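Type II restriction enzyme SfiI (PDB 2EZV) cleaves double-stranded DNA as a tetrameric type IIF restriction endonuclease that recognises two GGCC blocks separated by five arbitrary bases. Local coordinates at residues Q3-L8 and I139-L144; Y68-R73 and V83-S88; L117-E122 and S185-R190. All blocks are in the same frame, centred on the assembly; numbering follows the deposited sequence.

Interaction 1: residues Q3-L8 and I139-L144; sequences QDYREL and IPHLML
Y5 and H141 meet rim to rim, with neither ring lying over the face of the other. Their planes stand 58° apart and the centroids are 5.5 Å apart. The tyrosine's outer edge does the touching: CE2 of Y5 comes within 3.7 Å of CB of H141, while its OH reaches to 3.7 Å from CB of P140. The closer approach of the hydroxyl to the imidazole is doubtful in the model; the contact at CB is the sounder one. With chi1 at 82°, Y5 places CG between its backbone N and carbonyl carbon, which sends the ring out of the short 3-10 turn at residues 5-7 and onto the start of strand 141-145. One face of the ring is covered by its neighbour, CG of R6, lying 3.7 Å above the plane near the rim. H188 also meets this tyrosine, their ring planes about 60° apart.

R6 is turned back on D4. Its guanidinium presents NE and NH2 side-on to the carboxylate, one oxygen to each nitrogen: NE reaches OD1 of D4 at 2.9 Å, and NH2 makes a salt bridge to OD2 of D4 at 2.6 Å. Both oxygens accept on their syn lone pairs and lie close to the guanidinium plane. OD1 also accepts the backbone N of R6 on its anti lone pair, closing an Asx turn. NH1 is left on the side of strand 141-145, where it lies 4.5 Å from CE of M143.

No hydrogen bond joins the two segments. The D4 carboxylate and the NE and NH2 of R6 bond to each other within the N-terminal turn, where the carboxylate fixes the rotation of the guanidinium and probably offsets much of its charge; the turn therefore rests on the strand by van der Waals contact, chiefly through one aromatic rim.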
loop_
_atom_site.group_PDB
_atom_site.type_symbol
_atom_site.label_atom_id
_atom_site.label_comp_id
_atom_site.label_asym_id
_atom_site.label_seq_id
_atom_site.Cartn_x
_atom_site.Cartn_y
_atom_site.Cartn_z
ATOM N N GLN D 3 7.769 -6.758 -24.469
ATOM C CA GLN D 3 7.588 -7.300 -23.127
ATOM C C GLN D 3 8.917 -7.958 -22.745
ATOM O O GLN D 3 9.299 -7.986 -21.579
ATOM C CB GLN D 3 6.478 -8.354 -23.082
ATOM C CG GLN D 3 5.052 -7.818 -23.142
ATOM C CD GLN D 3 4.036 -8.868 -22.709
ATOM O OE1 GLN D 3 3.993 -9.969 -23.261
ATOM N NE2 GLN D 3 3.218 -8.534 -21.709
ATOM N N ASP D 4 9.613 -8.483 -23.751
ATOM C CA ASP D 4 10.901 -9.146 -23.563
ATOM C C ASP D 4 11.998 -8.097 -23.737
ATOM O O ASP D 4 12.212 -7.585 -24.831
ATOM C CB ASP D 4 11.072 -10.244 -24.616
ATOM C CG ASP D 4 12.207 -11.195 -24.298
ATOM O OD1 ASP D 4 13.316 -10.726 -23.970
ATOM O OD2 ASP D 4 11.987 -12.419 -24.386
ATOM N N TYR D 5 12.700 -7.783 -22.660
ATOM C CA TYR D 5 13.745 -6.777 -22.727
ATOM C C TYR D 5 14.834 -7.092 -23.758
ATOM O O TYR D 5 15.479 -6.185 -24.274
ATOM C CB TYR D 5 14.366 -6.591 -21.351
ATOM C CG TYR D 5 15.416 -7.614 -21.008
ATOM C CD1 TYR D 5 16.772 -7.327 -21.181
ATOM C CD2 TYR D 5 15.062 -8.873 -20.524
ATOM C CE1 TYR D 5 17.746 -8.262 -20.879
ATOM C CE2 TYR D 5 16.033 -9.824 -20.223
ATOM C CZ TYR D 5 17.372 -9.507 -20.405
ATOM O OH TYR D 5 18.339 -10.430 -20.125
ATOM N N ARG D 6 15.045 -8.370 -24.060
ATOM C CA ARG D 6 16.067 -8.737 -25.037
ATOM C C ARG D 6 15.738 -8.184 -26.424
ATOM O O ARG D 6 16.632 -7.954 -27.231
ATOM C CB ARG D 6 16.237 -10.262 -25.081
ATOM C CG ARG D 6 16.902 -10.825 -23.821
ATOM C CD ARG D 6 16.752 -12.332 -23.690
ATOM N NE ARG D 6 15.357 -12.748 -23.726
ATOM C CZ ARG D 6 14.937 -13.982 -23.464
ATOM N NH1 ARG D 6 15.811 -14.929 -23.139
ATOM N NH2 ARG D 6 13.643 -14.273 -23.538
ATOM N N GLU D 7 14.459 -7.954 -26.697
ATOM C CA GLU D 7 14.070 -7.409 -27.983
ATOM C C GLU D 7 14.275 -5.898 -28.006
ATOM O O GLU D 7 14.037 -5.251 -29.025
ATOM C CB GLU D 7 12.609 -7.703 -28.273
ATOM C CG GLU D 7 12.221 -9.134 -28.126
ATOM C CD GLU D 7 10.797 -9.355 -28.553
ATOM O OE1 GLU D 7 9.982 -8.418 -28.379
ATOM O OE2 GLU D 7 10.493 -10.459 -29.052
ATOM N N LEU D 8 14.678 -5.323 -26.878
ATOM C CA LEU D 8 14.924 -3.886 -26.832
ATOM C C LEU D 8 16.316 -3.645 -27.378
ATOM O O LEU D 8 17.194 -4.497 -27.248
ATOM C CB LEU D 8 14.875 -3.348 -25.395
ATOM C CG LEU D 8 13.541 -3.310 -24.651
ATOM C CD1 LEU D 8 13.721 -2.545 -23.340
ATOM C CD2 LEU D 8 12.497 -2.633 -25.512
ATOM N N ILE D 139 22.027 -12.276 -11.914
ATOM C CA ILE D 139 21.445 -12.854 -13.119
ATOM C C ILE D 139 20.930 -11.762 -14.055
ATOM O O ILE D 139 20.545 -10.677 -13.617
ATOM C CB ILE D 139 20.285 -13.818 -12.785
ATOM C CG1 ILE D 139 19.180 -13.074 -12.039
ATOM C CG2 ILE D 139 20.790 -14.961 -11.927
ATOM C CD1 ILE D 139 17.920 -13.904 -11.859
ATOM N N PRO D 140 20.918 -12.038 -15.363
ATOM C CA PRO D 140 20.444 -11.052 -16.332
ATOM C C PRO D 140 18.946 -10.800 -16.200
ATOM O O PRO D 140 18.456 -9.728 -16.557
ATOM C CB PRO D 140 20.813 -11.688 -17.672
ATOM C CG PRO D 140 20.607 -13.152 -17.395
ATOM C CD PRO D 140 21.248 -13.316 -16.026
ATOM N N HIS D 141 18.223 -11.786 -15.679
ATOM C CA HIS D 141 16.780 -11.649 -15.529
ATOM C C HIS D 141 16.171 -12.821 -14.769
ATOM O O HIS D 141 16.772 -13.882 -14.679
ATOM C CB HIS D 141 16.138 -11.545 -16.916
ATOM C CG HIS D 141 16.521 -12.662 -17.840
ATOM N ND1 HIS D 141 16.083 -13.958 -17.667
ATOM C CD2 HIS D 141 17.330 -12.682 -18.927
ATOM C CE1 HIS D 141 16.605 -14.728 -18.605
ATOM N NE2 HIS D 141 17.367 -13.978 -19.383
ATOM N N LEU D 142 14.975 -12.621 -14.223
ATOM C CA LEU D 142 14.268 -13.670 -13.489
ATOM C C LEU D 142 13.075 -14.109 -14.326
ATOM O O LEU D 142 12.225 -13.291 -14.672
ATOM C CB LEU D 142 13.769 -13.144 -12.142
ATOM C CG LEU D 142 13.011 -14.122 -11.236
ATOM C CD1 LEU D 142 13.936 -15.249 -10.774
ATOM C CD2 LEU D 142 12.481 -13.366 -10.041
ATOM N N MET D 143 13.005 -15.395 -14.648
ATOM C CA MET D 143 11.906 -15.895 -15.455
ATOM C C MET D 143 10.611 -15.961 -14.661
ATOM O O MET D 143 10.570 -16.514 -13.562
ATOM C CB MET D 143 12.255 -17.276 -16.026
ATOM C CG MET D 143 13.372 -17.244 -17.059
ATOM S SD MET D 143 12.933 -16.242 -18.505
ATOM C CE MET D 143 13.815 -17.099 -19.797
ATOM N N LEU D 144 9.559 -15.378 -15.223
ATOM C CA LEU D 144 8.245 -15.362 -14.590
ATOM C C LEU D 144 7.326 -16.281 -15.392
ATOM O O LEU D 144 7.445 -16.373 -16.612
ATOM C CB LEU D 144 7.671 -13.938 -14.589
ATOM C CG LEU D 144 8.511 -12.814 -13.972
ATOM C CD1 LEU D 144 7.786 -11.483 -14.137
ATOM C CD2 LEU D 144 8.763 -13.103 -12.510
#

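Interaction 2: residues Y68-R73 and V83-S88; sequences YPINRR and VRWLPS
I70 packs between V83 and W85, and its branches divide the work. CB sits 3.8 Å from CG1 of V83, and CG2 continues along the same valine. With chi1 at -79°, CG1 is beside the backbone N and is carried over the indole of W85, a CH-pi contact 3.6 Å from the centroid of the five-membered ring and 24° off its normal. CD1 finishes the chain over that face too, nearer the rim, and also touches O of R84 at 3.6 Å.

Y68 lies alongside W85, pointing the same way; CD1 of W85 stands 3.4 Å above the centre of the Y68 ring, although the two planes are oblique at 41°. A water accepts from NE1 of W85 in the indole plane.

The backbones hold these groups in place. W85 N donates to O of Y68 at 2.8 Å, and I70 N to O of V83 at 3.1 Å, bracketing P69 and R84 as a non-hydrogen-bonded antiparallel pair. A second water links R72 O with V83 N. Beyond I70, N71 makes an inverse gamma turn. The arrangement is a single beta bridge, laying a loop along strand 80-86 of the mixed sheet in this PDDEXK-clan fold.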
loop_
_atom_site.group_PDB
_atom_site.type_symbol
_atom_site.label_atom_id
_atom_site.label_comp_id
_atom_site.label_asym_id
_atom_site.label_seq_id
_atom_site.Cartn_x
_atom_site.Cartn_y
_atom_site.Cartn_z
ATOM N N TYR D 68 3.535 -0.849 -10.073
ATOM C CA TYR D 68 2.748 -2.041 -10.397
ATOM C C TYR D 68 3.445 -3.343 -9.998
ATOM O O TYR D 68 4.145 -3.951 -10.805
ATOM C CB TYR D 68 2.496 -2.018 -11.908
ATOM C CG TYR D 68 1.482 -2.994 -12.456
ATOM C CD1 TYR D 68 1.140 -2.961 -13.810
ATOM C CD2 TYR D 68 0.849 -3.935 -11.634
ATOM C CE1 TYR D 68 0.188 -3.839 -14.339
ATOM C CE2 TYR D 68 -0.106 -4.819 -12.150
ATOM C CZ TYR D 68 -0.433 -4.763 -13.505
ATOM O OH TYR D 68 -1.395 -5.605 -14.027
ATOM N N PRO D 69 3.246 -3.798 -8.751
ATOM C CA PRO D 69 3.876 -5.031 -8.268
ATOM C C PRO D 69 3.519 -6.332 -8.995
ATOM O O PRO D 69 2.391 -6.530 -9.465
ATOM C CB PRO D 69 3.455 -5.091 -6.789
ATOM C CG PRO D 69 3.197 -3.655 -6.427
ATOM C CD PRO D 69 2.477 -3.153 -7.669
ATOM N N ILE D 70 4.502 -7.219 -9.069
ATOM C CA ILE D 70 4.314 -8.528 -9.666
ATOM C C ILE D 70 4.339 -9.483 -8.479
ATOM O O ILE D 70 5.140 -9.310 -7.545
ATOM C CB ILE D 70 5.443 -8.870 -10.663
ATOM C CG1 ILE D 70 5.176 -8.143 -11.986
ATOM C CG2 ILE D 70 5.541 -10.380 -10.855
ATOM C CD1 ILE D 70 6.206 -8.398 -13.070
ATOM N N ASN D 71 3.445 -10.469 -8.506
ATOM C CA ASN D 71 3.333 -11.437 -7.424
ATOM C C ASN D 71 4.451 -12.479 -7.440
ATOM O O ASN D 71 4.213 -13.668 -7.654
ATOM C CB ASN D 71 1.966 -12.120 -7.498
ATOM C CG ASN D 71 1.713 -13.041 -6.329
ATOM O OD1 ASN D 71 2.184 -12.794 -5.226
ATOM N ND2 ASN D 71 0.950 -14.104 -6.561
ATOM N N ARG D 72 5.674 -12.014 -7.205
ATOM C CA ARG D 72 6.844 -12.875 -7.195
ATOM C C ARG D 72 7.884 -12.290 -6.248
ATOM O O ARG D 72 8.214 -11.102 -6.323
ATOM C CB ARG D 72 7.429 -12.985 -8.608
ATOM C CG ARG D 72 7.768 -14.403 -9.033
ATOM C CD ARG D 72 8.696 -15.072 -8.037
ATOM N NE ARG D 72 9.325 -16.289 -8.543
ATOM C CZ ARG D 72 9.987 -16.373 -9.692
ATOM N NH1 ARG D 72 10.100 -15.318 -10.484
ATOM N NH2 ARG D 72 10.587 -17.503 -10.029
ATOM N N ARG D 73 8.401 -13.128 -5.360
ATOM C CA ARG D 73 9.396 -12.688 -4.389
ATOM C C ARG D 73 10.514 -13.713 -4.284
ATOM O O ARG D 73 10.320 -14.887 -4.596
ATOM C CB ARG D 73 8.752 -12.538 -3.010
ATOM C CG ARG D 73 7.516 -11.668 -2.983
ATOM C CD ARG D 73 6.637 -12.017 -1.798
ATOM N NE ARG D 73 5.287 -12.392 -2.207
ATOM C CZ ARG D 73 5.017 -13.374 -3.059
ATOM N NH1 ARG D 73 6.009 -14.071 -3.588
ATOM N NH2 ARG D 73 3.765 -13.671 -3.378
ATOM N N VAL D 83 10.049 -7.346 -7.611
ATOM C CA VAL D 83 9.746 -7.769 -8.978
ATOM C C VAL D 83 8.500 -6.936 -9.298
ATOM O O VAL D 83 7.515 -6.994 -8.559
ATOM C CB VAL D 83 9.391 -9.274 -9.046
ATOM C CG1 VAL D 83 9.148 -9.692 -10.505
ATOM C CG2 VAL D 83 10.511 -10.104 -8.410
ATOM N N ARG D 84 8.538 -6.170 -10.386
ATOM C CA ARG D 84 7.429 -5.284 -10.716
ATOM C C ARG D 84 7.331 -5.006 -12.215
ATOM O O ARG D 84 8.191 -5.409 -12.983
ATOM C CB ARG D 84 7.656 -3.950 -10.004
ATOM C CG ARG D 84 8.919 -3.256 -10.541
ATOM C CD ARG D 84 9.356 -2.011 -9.799
ATOM N NE ARG D 84 10.366 -1.314 -10.596
ATOM C CZ ARG D 84 10.957 -0.166 -10.264
ATOM N NH1 ARG D 84 10.662 0.440 -9.125
ATOM N NH2 ARG D 84 11.816 0.402 -11.103
ATOM N N TRP D 85 6.269 -4.310 -12.616
ATOM C CA TRP D 85 6.072 -3.918 -14.009
ATOM C C TRP D 85 6.520 -2.462 -14.095
ATOM O O TRP D 85 6.116 -1.631 -13.278
ATOM C CB TRP D 85 4.595 -3.976 -14.421
ATOM C CG TRP D 85 4.007 -5.339 -14.558
ATOM C CD1 TRP D 85 3.144 -5.945 -13.701
ATOM C CD2 TRP D 85 4.158 -6.229 -15.672
ATOM N NE1 TRP D 85 2.732 -7.154 -14.214
ATOM C CE2 TRP D 85 3.338 -7.352 -15.424
ATOM C CE3 TRP D 85 4.901 -6.180 -16.864
ATOM C CZ2 TRP D 85 3.235 -8.422 -16.323
ATOM C CZ3 TRP D 85 4.797 -7.247 -17.760
ATOM C CH2 TRP D 85 3.968 -8.351 -17.481
ATOM N N LEU D 86 7.353 -2.151 -15.074
ATOM C CA LEU D 86 7.810 -0.789 -15.234
ATOM C C LEU D 86 7.191 -0.200 -16.498
ATOM O O LEU D 86 7.561 -0.564 -17.613
ATOM C CB LEU D 86 9.336 -0.751 -15.339
ATOM C CG LEU D 86 9.977 0.633 -15.510
ATOM C CD1 LEU D 86 9.701 1.466 -14.261
ATOM C CD2 LEU D 86 11.486 0.494 -15.746
ATOM N N PRO D 87 6.222 0.709 -16.342
ATOM C CA PRO D 87 5.622 1.289 -17.547
ATOM C C PRO D 87 6.607 2.193 -18.280
ATOM O O PRO D 87 7.383 2.912 -17.653
ATOM C CB PRO D 87 4.414 2.053 -17.005
ATOM C CG PRO D 87 4.813 2.406 -15.621
ATOM C CD PRO D 87 5.534 1.171 -15.124
ATOM N N SER D 88 6.589 2.141 -19.605
ATOM C CA SER D 88 7.479 2.976 -20.402
ATOM C C SER D 88 7.015 2.962 -21.848
ATOM O O SER D 88 6.173 2.168 -22.228
ATOM C CB SER D 88 8.920 2.458 -20.333
ATOM O OG SER D 88 9.108 1.375 -21.218
HETATM O O HOH W 1 1.391 -8.515 -12.057
HETATM O O HOH W 2 9.102 -8.545 -5.284
#

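Interaction 3: residues L117-E122 and S185-R190; sequences LPMDAE and SLPHAR
M119 reaches P187 and H188 through two turns of its side chain: chi1 of 58° sets CG between the backbone N and the carbonyl carbon, and a bend at chi3 of 71° swings the terminal methyl onto the opposing backbone. There CE of M119 lies 3.1 Å from O of P187 and equally close to O of H188, so the methyl sits against two carbonyl oxygens. It also meets the proline ring, 3.5 Å from CG of P187. Nearer its root, CB of M119 packs 3.7 Å from CA of A189.

P118 carries the other half of the contact. CG of its ring presses 3.6 Å from CB of L186, and CD approaches CD1 of the same leucine, while CB of P118 leans on the carbonyl oxygen of P187. O of P118 is met by CB of A189. S158 and F160 of strand 151-167 extend this packing, touching P118 and L186 respectively.

H188 points away, and its ring is clamped within its own turn: R190 N donates almost straight (168°) to ND1 of H188 at 2.9 Å, lying near the ring plane. NE2 of H188 bonds to O of P140. ND1 accepting and NE2 facing a carbonyl oxygen are together consistent with a neutral imidazole protonated at NE2.

Across the segments there is no hydrogen bond. The loop before strand 121-124 is joined to L186 and to the loop and 3-10 turn that follow it, largely by aliphatic packing, and because the sulfur-bound methyl is probably slightly polarised, its place beside two oxygens may add a weak electrostatic attraction.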
loop_
_atom_site.group_PDB
_atom_site.type_symbol
_atom_site.label_atom_id
_atom_site.label_comp_id
_atom_site.label_asym_id
_atom_site.label_seq_id
_atom_site.Cartn_x
_atom_site.Cartn_y
_atom_site.Cartn_z
ATOM N N LEU D 117 27.806 -7.763 -8.801
ATOM C CA LEU D 117 28.357 -7.369 -10.097
ATOM C C LEU D 117 27.376 -7.734 -11.225
ATOM O O LEU D 117 27.090 -8.908 -11.457
ATOM C CB LEU D 117 29.699 -8.077 -10.332
ATOM C CG LEU D 117 30.810 -7.354 -11.110
ATOM C CD1 LEU D 117 31.744 -8.393 -11.729
ATOM C CD2 LEU D 117 30.227 -6.480 -12.206
ATOM N N PRO D 118 26.856 -6.721 -11.943
ATOM C CA PRO D 118 25.900 -6.865 -13.050
ATOM C C PRO D 118 26.432 -7.477 -14.351
ATOM O O PRO D 118 25.700 -8.180 -15.050
ATOM C CB PRO D 118 25.400 -5.432 -13.266
ATOM C CG PRO D 118 25.648 -4.763 -11.936
ATOM C CD PRO D 118 26.998 -5.305 -11.571
ATOM N N MET D 119 27.686 -7.191 -14.689
ATOM C CA MET D 119 28.286 -7.729 -15.912
ATOM C C MET D 119 29.710 -8.228 -15.676
ATOM O O MET D 119 30.364 -7.803 -14.726
ATOM C CB MET D 119 28.313 -6.659 -17.006
ATOM C CG MET D 119 29.078 -5.412 -16.615
ATOM S SD MET D 119 29.358 -4.329 -18.015
ATOM C CE MET D 119 27.686 -3.708 -18.310
ATOM N N ASP D 120 30.189 -9.122 -16.542
ATOM C CA ASP D 120 31.550 -9.640 -16.413
ATOM C C ASP D 120 32.526 -8.468 -16.422
ATOM O O ASP D 120 32.405 -7.558 -17.245
ATOM C CB ASP D 120 31.898 -10.583 -17.567
ATOM C CG ASP D 120 30.952 -11.758 -17.669
ATOM O OD1 ASP D 120 30.412 -12.193 -16.631
ATOM O OD2 ASP D 120 30.759 -12.259 -18.794
ATOM N N ALA D 121 33.496 -8.495 -15.517
ATOM C CA ALA D 121 34.465 -7.412 -15.419
ATOM C C ALA D 121 35.871 -7.823 -15.826
ATOM O O ALA D 121 36.210 -9.003 -15.844
ATOM C CB ALA D 121 34.480 -6.866 -14.001
ATOM N N GLU D 122 36.684 -6.824 -16.147
ATOM C CA GLU D 122 38.069 -7.026 -16.558
ATOM C C GLU D 122 38.765 -5.667 -16.602
ATOM O O GLU D 122 38.254 -4.712 -17.189
ATOM C CB GLU D 122 38.123 -7.692 -17.936
ATOM C CG GLU D 122 37.481 -6.878 -19.049
ATOM C CD GLU D 122 37.064 -7.733 -20.233
ATOM O OE1 GLU D 122 36.197 -8.620 -20.049
ATOM O OE2 GLU D 122 37.598 -7.519 -21.344
ATOM N N SER D 185 23.949 3.691 -11.165
ATOM C CA SER D 185 23.211 2.789 -12.031
ATOM C C SER D 185 24.251 1.987 -12.800
ATOM O O SER D 185 24.974 2.532 -13.643
ATOM C CB SER D 185 22.330 3.593 -13.002
ATOM O OG SER D 185 21.659 2.748 -13.929
ATOM N N LEU D 186 24.350 0.697 -12.500
ATOM C CA LEU D 186 25.314 -0.147 -13.182
ATOM C C LEU D 186 24.675 -0.785 -14.395
ATOM O O LEU D 186 23.636 -1.441 -14.297
ATOM C CB LEU D 186 25.861 -1.216 -12.243
ATOM C CG LEU D 186 26.572 -0.648 -11.011
ATOM C CD1 LEU D 186 27.233 -1.786 -10.248
ATOM C CD2 LEU D 186 27.605 0.394 -11.428
ATOM N N PRO D 187 25.303 -0.611 -15.562
ATOM C CA PRO D 187 24.795 -1.163 -16.813
ATOM C C PRO D 187 24.553 -2.668 -16.830
ATOM O O PRO D 187 25.356 -3.462 -16.328
ATOM C CB PRO D 187 25.833 -0.702 -17.842
ATOM C CG PRO D 187 27.083 -0.548 -17.028
ATOM C CD PRO D 187 26.584 0.086 -15.770
ATOM N N HIS D 188 23.418 -3.045 -17.406
ATOM C CA HIS D 188 23.034 -4.439 -17.524
ATOM C C HIS D 188 24.088 -5.204 -18.334
ATOM O O HIS D 188 24.806 -4.626 -19.159
ATOM C CB HIS D 188 21.665 -4.522 -18.208
ATOM C CG HIS D 188 21.112 -5.909 -18.303
ATOM N ND1 HIS D 188 21.542 -6.820 -19.244
ATOM C CD2 HIS D 188 20.153 -6.536 -17.583
ATOM C CE1 HIS D 188 20.869 -7.948 -19.101
ATOM N NE2 HIS D 188 20.021 -7.802 -18.100
ATOM N N ALA D 189 24.177 -6.505 -18.086
ATOM C CA ALA D 189 25.128 -7.361 -18.780
ATOM C C ALA D 189 25.130 -7.122 -20.295
ATOM O O ALA D 189 26.191 -7.035 -20.908
ATOM C CB ALA D 189 24.810 -8.827 -18.479
ATOM N N ARG D 190 23.946 -7.011 -20.892
ATOM C CA ARG D 190 23.821 -6.792 -22.335
ATOM C C ARG D 190 24.627 -5.610 -22.851
ATOM O O ARG D 190 24.864 -5.501 -24.059
ATOM C CB ARG D 190 22.365 -6.555 -22.733
ATOM C CG ARG D 190 21.514 -7.795 -22.913
ATOM C CD ARG D 190 20.181 -7.383 -23.528
ATOM N NE ARG D 190 20.380 -6.835 -24.862
ATOM C CZ ARG D 190 19.473 -6.140 -25.540
ATOM N NH1 ARG D 190 18.284 -5.889 -25.012
ATOM N NH2 ARG D 190 19.756 -5.699 -26.758
#

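Interaction 1 is the middle term. Its centre lies 13 Å from that of interaction 2 and 15 Å from that of interaction 3, whereas interactions 2 and 3, with centres 22 Å apart, do not touch. Toward interaction 2, CD1 of L144 packs 3.6 Å from CD1 of I70, and R72 NH1 makes a weak hydrogen bond to O of M143. Toward interaction 3, R190 NH1 probably bonds to O of L8 at 2.9 Å. All three reach the mixed sheet whose strand 93-104 supplies D100 and A101 to the calcium site, which also takes in D79. In interaction 3 the L186 side chain is about 12 Å from the calcium; none touches the DNA.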